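Long-range contacts in discoidin-2 (Dictyostelium discoideum, PDB 2VM9), which binds galactose and N-acetylgalactosamine as a trimeric, calcium-containing lectin and may take part in forming the spore coat: residues L18-D23 with E50-S55; S55-N60 with N142-L147; Q61-G66 with L147-Y152. One frame throughout, in Å; residues are numbered along the deposited sequence.

Interaction 1: residues L18-D23 with E50-S55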
# COMPACT_ATOMS: atom_id res chain seq x y z
N LEU A 18 15.16 -7.60 2.60
CA LEU A 18 16.48 -7.33 3.22
C LEU A 18 17.56 -7.32 2.15
O LEU A 18 17.54 -8.15 1.21
CB LEU A 18 16.83 -8.40 4.27
CG LEU A 18 15.96 -8.51 5.52
CD1 LEU A 18 16.67 -9.41 6.55
CD2 LEU A 18 15.71 -7.14 6.10
N ARG A 19 18.51 -6.42 2.30
CA ARG A 19 19.66 -6.37 1.41
C ARG A 19 20.91 -6.08 2.22
O ARG A 19 21.05 -4.99 2.80
CB ARG A 19 19.49 -5.25 0.38
CG ARG A 19 20.68 -5.19 -0.59
CD ARG A 19 20.45 -4.15 -1.68
NE ARG A 19 20.54 -2.78 -1.18
CZ ARG A 19 21.68 -2.09 -0.99
NH1 ARG A 19 22.85 -2.66 -1.20
NH2 ARG A 19 21.63 -0.83 -0.57
N SER A 20 21.84 -7.02 2.25
CA SER A 20 23.13 -6.76 2.92
C SER A 20 24.14 -6.08 1.98
O SER A 20 24.05 -6.17 0.73
CB SER A 20 23.73 -8.08 3.44
OG SER A 20 23.86 -9.00 2.34
N SER A 21 25.14 -5.46 2.60
CA SER A 21 26.26 -4.85 1.89
C SER A 21 27.08 -5.99 1.22
O SER A 21 27.30 -5.97 0.01
CB SER A 21 27.11 -4.09 2.90
OG SER A 21 27.32 -4.89 4.04
N THR A 22 27.53 -6.95 2.02
CA THR A 22 28.25 -8.13 1.52
C THR A 22 27.85 -9.32 2.41
O THR A 22 27.35 -9.11 3.54
CB THR A 22 29.81 -7.97 1.56
OG1 THR A 22 30.26 -7.89 2.93
CG2 THR A 22 30.27 -6.71 0.78
N ASP A 23 28.08 -10.52 1.89
CA ASP A 23 27.79 -11.79 2.59
C ASP A 23 29.06 -12.62 2.52
O ASP A 23 29.66 -12.75 1.45
CB ASP A 23 26.72 -12.60 1.85
CG ASP A 23 25.33 -12.02 1.98
OD1 ASP A 23 25.07 -11.22 2.92
OD2 ASP A 23 24.48 -12.41 1.13
N GLU A 50 24.05 -19.35 11.74
CA GLU A 50 22.89 -18.83 12.47
C GLU A 50 23.07 -17.32 12.66
O GLU A 50 23.22 -16.80 13.79
CB GLU A 50 22.75 -19.59 13.79
CG GLU A 50 22.41 -21.07 13.53
CD GLU A 50 22.34 -21.91 14.79
OE1 GLU A 50 22.94 -21.50 15.80
OE2 GLU A 50 21.70 -22.96 14.76
N SER A 51 23.14 -16.61 11.53
CA SER A 51 23.39 -15.17 11.49
C SER A 51 23.46 -14.76 10.02
O SER A 51 23.74 -15.58 9.14
CB SER A 51 24.76 -14.79 12.13
OG SER A 51 25.86 -15.42 11.41
N TRP A 52 23.28 -13.47 9.76
CA TRP A 52 23.93 -12.89 8.58
C TRP A 52 25.39 -12.68 8.98
O TRP A 52 25.66 -12.21 10.11
CB TRP A 52 23.32 -11.53 8.24
CG TRP A 52 24.22 -10.71 7.34
CD1 TRP A 52 24.59 -11.01 6.05
CD2 TRP A 52 24.83 -9.45 7.65
NE1 TRP A 52 25.40 -10.02 5.55
CE2 TRP A 52 25.58 -9.05 6.50
CE3 TRP A 52 24.84 -8.63 8.78
CZ2 TRP A 52 26.30 -7.85 6.44
CZ3 TRP A 52 25.58 -7.42 8.74
CH2 TRP A 52 26.29 -7.05 7.58
N SER A 53 26.33 -12.98 8.09
CA SER A 53 27.74 -12.61 8.34
C SER A 53 28.28 -11.90 7.10
O SER A 53 28.16 -12.44 5.98
CB SER A 53 28.60 -13.85 8.64
OG SER A 53 28.12 -14.56 9.77
N SER A 54 28.90 -10.73 7.29
CA SER A 54 29.41 -9.96 6.15
C SER A 54 30.59 -10.69 5.49
O SER A 54 31.14 -11.65 6.04
CB SER A 54 29.85 -8.55 6.59
OG SER A 54 31.06 -8.64 7.30
N SER A 55 31.00 -10.23 4.31
CA SER A 55 32.25 -10.71 3.74
C SER A 55 33.44 -9.82 4.14
O SER A 55 34.47 -10.30 4.62
CB SER A 55 32.17 -10.82 2.22
OG SER A 55 33.42 -11.35 1.75
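The indole of Trp-52 points its N-H at two oxygens of the 18-23 segment. Both belong to the turn that follows strand 17-20 in the F5/8 type C (discoidin) beta-sandwich, where it meets the short strand 52-53. The main acceptor is the carbonyl of Thr-22: Trp-52 NE1 to Thr-22 O is 2.9 Å, and the oxygen lies in the plane of the indole. The second bond, from Trp-52 NE1 to Asp-23 OD1, is also 2.9 Å but weak, with an N-H...O angle of 125°. The carboxylate is turned 69° from the ring. Ser-20 OG gives a further hydrogen bond to Asp-23 OD1, 2.6 Å long, from above the carboxylate plane. The other oxygen, OD2, forms a salt bridge with Lys-31 of a second subunit, so this carboxylate is shared between a buried indole and the trimer interface. Ser-20 CB also packs obliquely against the indole. Thr-22 OG1, between its own backbone N and carbonyl carbon (chi1 66°), accepts from Ser-55 N at 2.8 Å and also bonds to Val-56 N and Gln-61 OE1. Ser-55 OG bonds to Asp-47, a calcium ligand, and Arg-45 of the second subunit. The Ser-54 CA-H meets Thr-22 O at 3.4 Å, CA to O.

Interaction 2: residues S55-N60 with N142-L147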
# COMPACT_ATOMS: atom_id res chain seq x y z
N SER A 55 31.00 -10.23 4.31
CA SER A 55 32.25 -10.71 3.74
C SER A 55 33.44 -9.82 4.14
O SER A 55 34.47 -10.30 4.62
CB SER A 55 32.17 -10.82 2.22
OG SER A 55 33.42 -11.35 1.75
N VAL A 56 33.26 -8.52 3.96
CA VAL A 56 34.25 -7.49 4.31
C VAL A 56 34.06 -7.08 5.76
O VAL A 56 32.93 -6.92 6.22
CB VAL A 56 34.06 -6.28 3.38
CG1 VAL A 56 34.96 -5.10 3.83
CG2 VAL A 56 34.35 -6.71 1.94
N LEU A 57 35.17 -6.95 6.48
CA LEU A 57 35.12 -6.48 7.86
C LEU A 57 35.64 -5.06 7.86
O LEU A 57 36.83 -4.81 7.67
CB LEU A 57 35.98 -7.36 8.78
CG LEU A 57 35.49 -8.80 8.95
CD1 LEU A 57 36.54 -9.58 9.78
CD2 LEU A 57 34.08 -8.88 9.59
N ASP A 58 34.71 -4.13 8.01
CA ASP A 58 35.05 -2.71 8.14
C ASP A 58 33.84 -2.02 8.77
O ASP A 58 32.93 -2.71 9.23
CB ASP A 58 35.48 -2.09 6.79
CG ASP A 58 34.35 -2.02 5.75
OD1 ASP A 58 33.18 -2.38 6.02
OD2 ASP A 58 34.69 -1.62 4.60
N LYS A 59 33.84 -0.68 8.78
CA LYS A 59 32.73 0.06 9.41
C LYS A 59 31.64 0.48 8.42
O LYS A 59 30.75 1.29 8.77
CB LYS A 59 33.28 1.30 10.13
CG LYS A 59 34.22 0.95 11.23
CD LYS A 59 34.77 2.21 11.90
CE LYS A 59 36.02 2.73 11.14
NZ LYS A 59 36.42 4.03 11.72
N ASN A 60 31.67 -0.13 7.24
CA ASN A 60 30.78 0.23 6.11
C ASN A 60 29.74 -0.83 5.75
O ASN A 60 29.07 -0.71 4.71
CB ASN A 60 31.67 0.48 4.89
CG ASN A 60 32.66 1.59 5.15
OD1 ASN A 60 32.28 2.65 5.65
ND2 ASN A 60 33.93 1.33 4.86
N ASN A 142 32.84 -8.42 17.65
CA ASN A 142 33.71 -9.46 18.20
C ASN A 142 33.88 -10.50 17.13
O ASN A 142 32.90 -11.16 16.75
CB ASN A 142 33.12 -10.12 19.45
CG ASN A 142 33.98 -11.28 19.92
OD1 ASN A 142 33.45 -12.30 20.21
ND2 ASN A 142 35.22 -11.10 20.09
N ASN A 143 35.11 -10.65 16.64
CA ASN A 143 35.50 -11.67 15.66
C ASN A 143 35.00 -11.48 14.22
O ASN A 143 35.77 -11.64 13.28
CB ASN A 143 35.17 -13.09 16.16
CG ASN A 143 36.18 -13.53 17.22
OD1 ASN A 143 37.32 -13.10 17.17
ND2 ASN A 143 35.76 -14.38 18.17
N HIS A 144 33.73 -11.18 14.06
CA HIS A 144 33.17 -10.98 12.71
C HIS A 144 31.89 -10.19 12.81
O HIS A 144 31.22 -10.24 13.83
CB HIS A 144 32.86 -12.34 12.06
CG HIS A 144 32.86 -12.29 10.56
ND1 HIS A 144 33.98 -12.55 9.81
CD2 HIS A 144 31.88 -11.98 9.69
CE1 HIS A 144 33.69 -12.43 8.53
NE2 HIS A 144 32.42 -12.07 8.43
N ILE A 145 31.53 -9.49 11.73
CA ILE A 145 30.25 -8.81 11.67
C ILE A 145 29.21 -9.90 11.37
O ILE A 145 29.01 -10.29 10.22
CB ILE A 145 30.25 -7.73 10.60
CG1 ILE A 145 31.27 -6.64 10.97
CG2 ILE A 145 28.83 -7.14 10.43
CD1 ILE A 145 31.55 -5.64 9.82
N SER A 146 28.59 -10.40 12.43
CA SER A 146 27.59 -11.45 12.35
C SER A 146 26.47 -11.06 13.31
O SER A 146 26.72 -10.69 14.47
CB SER A 146 28.18 -12.82 12.74
OG SER A 146 29.26 -13.20 11.89
N LEU A 147 25.23 -11.15 12.84
CA LEU A 147 24.13 -10.79 13.73
C LEU A 147 22.84 -11.45 13.32
O LEU A 147 22.68 -11.92 12.17
CB LEU A 147 23.94 -9.26 13.81
CG LEU A 147 23.42 -8.60 12.52
CD1 LEU A 147 21.89 -8.63 12.42
CD2 LEU A 147 23.91 -7.17 12.38
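Leu-57 lays one methyl over the imidazole of His-144. Leu-57 CD2 stands 3.6 Å from the centroid of the His-144 ring and 3° off the ring normal, a nearly centred CH-pi contact. The two side chains cross at about a right angle. CD1 lies on the same side of the ring, out past ND1, and approaches the carbonyl of Asn-143. Leu-57 CD2 also reaches the next residue, at 3.4 Å from Ile-145 N and 3.8 Å from Ile-145 CG1. Ile-145 points at the 55-60 segment. Ile-145 CD1 comes to 3.3 Å from the backbone O of Asp-58. No hydrogen bond joins the two segments.

The contact lies at the surface of the discoidin beta-sandwich, where the loop between strands 52-53 and 63-67 packs on the turn leading into strand 146-153. What positions the first shell lies mostly outside it. His-144 has CG anti to its backbone N (chi1 -156°), and its NE2 bonds to the carbonyl of Ser-54, which helps to set the rotation of the ring whose face Leu-57 covers. Tyr-141 packs on Leu-57 from strand 133-142. Ile-145 is buried among Trp-52, Val-88 and Pro-138. On the loop side, Asp-58 OD1 accepts from the backbone N of Asn-60 at 3.0 Å, an Asx turn. Asp-58 OD2 accepts from Asn-60 ND2 at 3.1 Å; both donors stand well out of the carboxylate plane. Gln-61 NE2 also bonds to OD1.

Interaction 3: residues Q61-G66 with L147-Y152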
# COMPACT_ATOMS: atom_id res chain seq x y z
N GLN A 61 29.64 -1.89 6.55
CA GLN A 61 28.70 -2.98 6.25
C GLN A 61 27.32 -2.62 6.79
O GLN A 61 27.19 -1.76 7.66
CB GLN A 61 29.17 -4.29 6.88
CG GLN A 61 30.59 -4.66 6.41
CD GLN A 61 30.67 -4.73 4.90
OE1 GLN A 61 29.95 -5.51 4.25
NE2 GLN A 61 31.53 -3.90 4.32
N PHE A 62 26.28 -3.27 6.28
CA PHE A 62 24.92 -2.95 6.71
C PHE A 62 23.96 -4.01 6.23
O PHE A 62 24.29 -4.77 5.33
CB PHE A 62 24.45 -1.58 6.12
CG PHE A 62 24.59 -1.49 4.60
CD1 PHE A 62 23.65 -2.08 3.77
CD2 PHE A 62 25.66 -0.78 4.04
CE1 PHE A 62 23.79 -2.02 2.35
CE2 PHE A 62 25.82 -0.69 2.65
CZ PHE A 62 24.89 -1.34 1.79
N ILE A 63 22.77 -4.00 6.82
CA ILE A 63 21.60 -4.60 6.15
C ILE A 63 20.56 -3.49 6.06
O ILE A 63 20.28 -2.81 7.05
CB ILE A 63 20.99 -5.79 6.91
CG1 ILE A 63 22.03 -6.86 7.25
CG2 ILE A 63 19.81 -6.41 6.09
CD1 ILE A 63 21.47 -7.95 8.15
N VAL A 64 20.00 -3.33 4.86
CA VAL A 64 18.86 -2.45 4.63
C VAL A 64 17.61 -3.32 4.66
O VAL A 64 17.60 -4.39 4.05
CB VAL A 64 18.92 -1.77 3.25
CG1 VAL A 64 17.72 -0.82 3.08
CG2 VAL A 64 20.23 -1.05 3.06
N ALA A 65 16.59 -2.84 5.37
CA ALA A 65 15.27 -3.48 5.41
C ALA A 65 14.27 -2.49 4.85
O ALA A 65 14.24 -1.33 5.28
CB ALA A 65 14.92 -3.84 6.82
N GLY A 66 13.46 -2.92 3.87
CA GLY A 66 12.58 -1.96 3.24
C GLY A 66 11.26 -2.54 2.77
O GLY A 66 11.12 -3.76 2.58
N LEU A 147 25.23 -11.15 12.84
CA LEU A 147 24.13 -10.79 13.73
C LEU A 147 22.84 -11.45 13.32
O LEU A 147 22.68 -11.92 12.17
CB LEU A 147 23.94 -9.26 13.81
CG LEU A 147 23.42 -8.60 12.52
CD1 LEU A 147 21.89 -8.63 12.42
CD2 LEU A 147 23.91 -7.17 12.38
N ARG A 148 21.92 -11.49 14.29
CA ARG A 148 20.52 -11.78 14.04
C ARG A 148 19.75 -10.60 14.62
O ARG A 148 20.25 -9.90 15.49
CB ARG A 148 20.09 -13.09 14.71
CG ARG A 148 20.73 -14.32 14.05
CD ARG A 148 20.45 -15.59 14.90
NE ARG A 148 21.28 -15.55 16.11
CZ ARG A 148 21.16 -16.39 17.14
NH1 ARG A 148 20.23 -17.36 17.11
NH2 ARG A 148 21.94 -16.25 18.22
N TRP A 149 18.54 -10.36 14.11
CA TRP A 149 17.81 -9.16 14.49
C TRP A 149 16.33 -9.27 14.15
O TRP A 149 15.91 -10.17 13.40
CB TRP A 149 18.41 -7.90 13.84
CG TRP A 149 18.28 -7.83 12.34
CD1 TRP A 149 18.33 -8.86 11.43
CD2 TRP A 149 18.08 -6.63 11.58
NE1 TRP A 149 18.17 -8.36 10.14
CE2 TRP A 149 18.05 -7.00 10.21
CE3 TRP A 149 17.97 -5.28 11.92
CZ2 TRP A 149 17.86 -6.06 9.19
CZ3 TRP A 149 17.80 -4.35 10.92
CH2 TRP A 149 17.76 -4.74 9.56
N GLU A 150 15.58 -8.34 14.73
CA GLU A 150 14.18 -8.18 14.40
C GLU A 150 13.85 -6.70 14.52
O GLU A 150 14.49 -5.95 15.29
CB GLU A 150 13.30 -9.03 15.32
CG GLU A 150 11.77 -8.94 15.05
CD GLU A 150 11.41 -9.33 13.61
OE1 GLU A 150 10.88 -10.44 13.42
OE2 GLU A 150 11.62 -8.51 12.69
N LEU A 151 12.88 -6.28 13.72
CA LEU A 151 12.40 -4.90 13.73
C LEU A 151 10.95 -4.97 14.10
O LEU A 151 10.21 -5.74 13.48
CB LEU A 151 12.54 -4.33 12.32
CG LEU A 151 13.96 -3.93 11.92
CD1 LEU A 151 14.05 -3.77 10.42
CD2 LEU A 151 14.41 -2.63 12.67
N TYR A 152 10.55 -4.13 15.06
CA TYR A 152 9.17 -4.14 15.59
C TYR A 152 8.46 -2.86 15.16
O TYR A 152 9.03 -1.77 15.30
CB TYR A 152 9.15 -4.27 17.12
CG TYR A 152 9.78 -5.55 17.54
CD1 TYR A 152 9.03 -6.72 17.60
CD2 TYR A 152 11.15 -5.59 17.83
CE1 TYR A 152 9.60 -7.92 17.95
CE2 TYR A 152 11.76 -6.80 18.18
CZ TYR A 152 10.97 -7.95 18.26
OH TYR A 152 11.50 -9.15 18.58
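Ile-63 of strand 63-67 points toward the opposite sheet and meets Trp-149 of the segment 147-152. Ile-63 CB already touches the indole, 3.9 Å from Trp-149 CZ2. There the side chain branches. Ile-63 CG2, the shorter arm, lies anti to the backbone N and comes to 3.7 Å from the same Trp-149 CZ2. The longer arm places CG1 anti to the carbonyl carbon (chi1 -53°) and then runs on extended. At its tip, Ile-63 CD1 passes the pyrrole part of the indole at 3.9 Å from Trp-149 NE1. Ile-63 CD1 also lies 4.3 Å from CD1 of Leu-147, two residues before the tryptophan. The isoleucine and tryptophan run past one another with opposed directions, and the indole is met obliquely.

Ala-65 repeats the contact two residues further on. Ala-65 CB, its methyl carbon, lies 4.0 Å from Trp-149 CH2 and 3.7 Å from Leu-151 CD1. Ala-65 meets the six-membered ring obliquely, at CH2. Leu-18 packs on both Ala-65 and Trp-149, and Ile-136 packs on both Ile-63 and Trp-149. From strand 70-79, Ile-76 packs on Trp-149 and Phe-73 on Leu-151.

All five touching residues are buried, and no hydrogen bond crosses. The axes of strand segments 63-66 and 147-152 approach to 10.3 Å and run 30° apart. Side chains alone bridge that distance, as in the hydrophobic core between two facing sheets of a beta-sandwich, here that of the F5/8 type C (discoidin) domain.

Overall arrangement
Interactions 1 and 3 are buried, while interaction 2 lies at the surface. Interaction 3 is wholly apolar and joins the two sheets face to face. Interaction 1 also joins elements of both sheets, but at their margin, and there polar bonds do the work. Interaction 2 is mainly apolar. Interactions 2 and 3 both use strand 146-153 and share Leu-147; interactions 1 and 2 share Ser-55. Strand 52-53 of interaction 1 neighbours strand 146-153, and strand 17-20 neighbours strand 63-67. Gln-61, of interaction 3, touches both other contacts: it bonds to the 18-23 segment and packs on Val-56 and Ile-145.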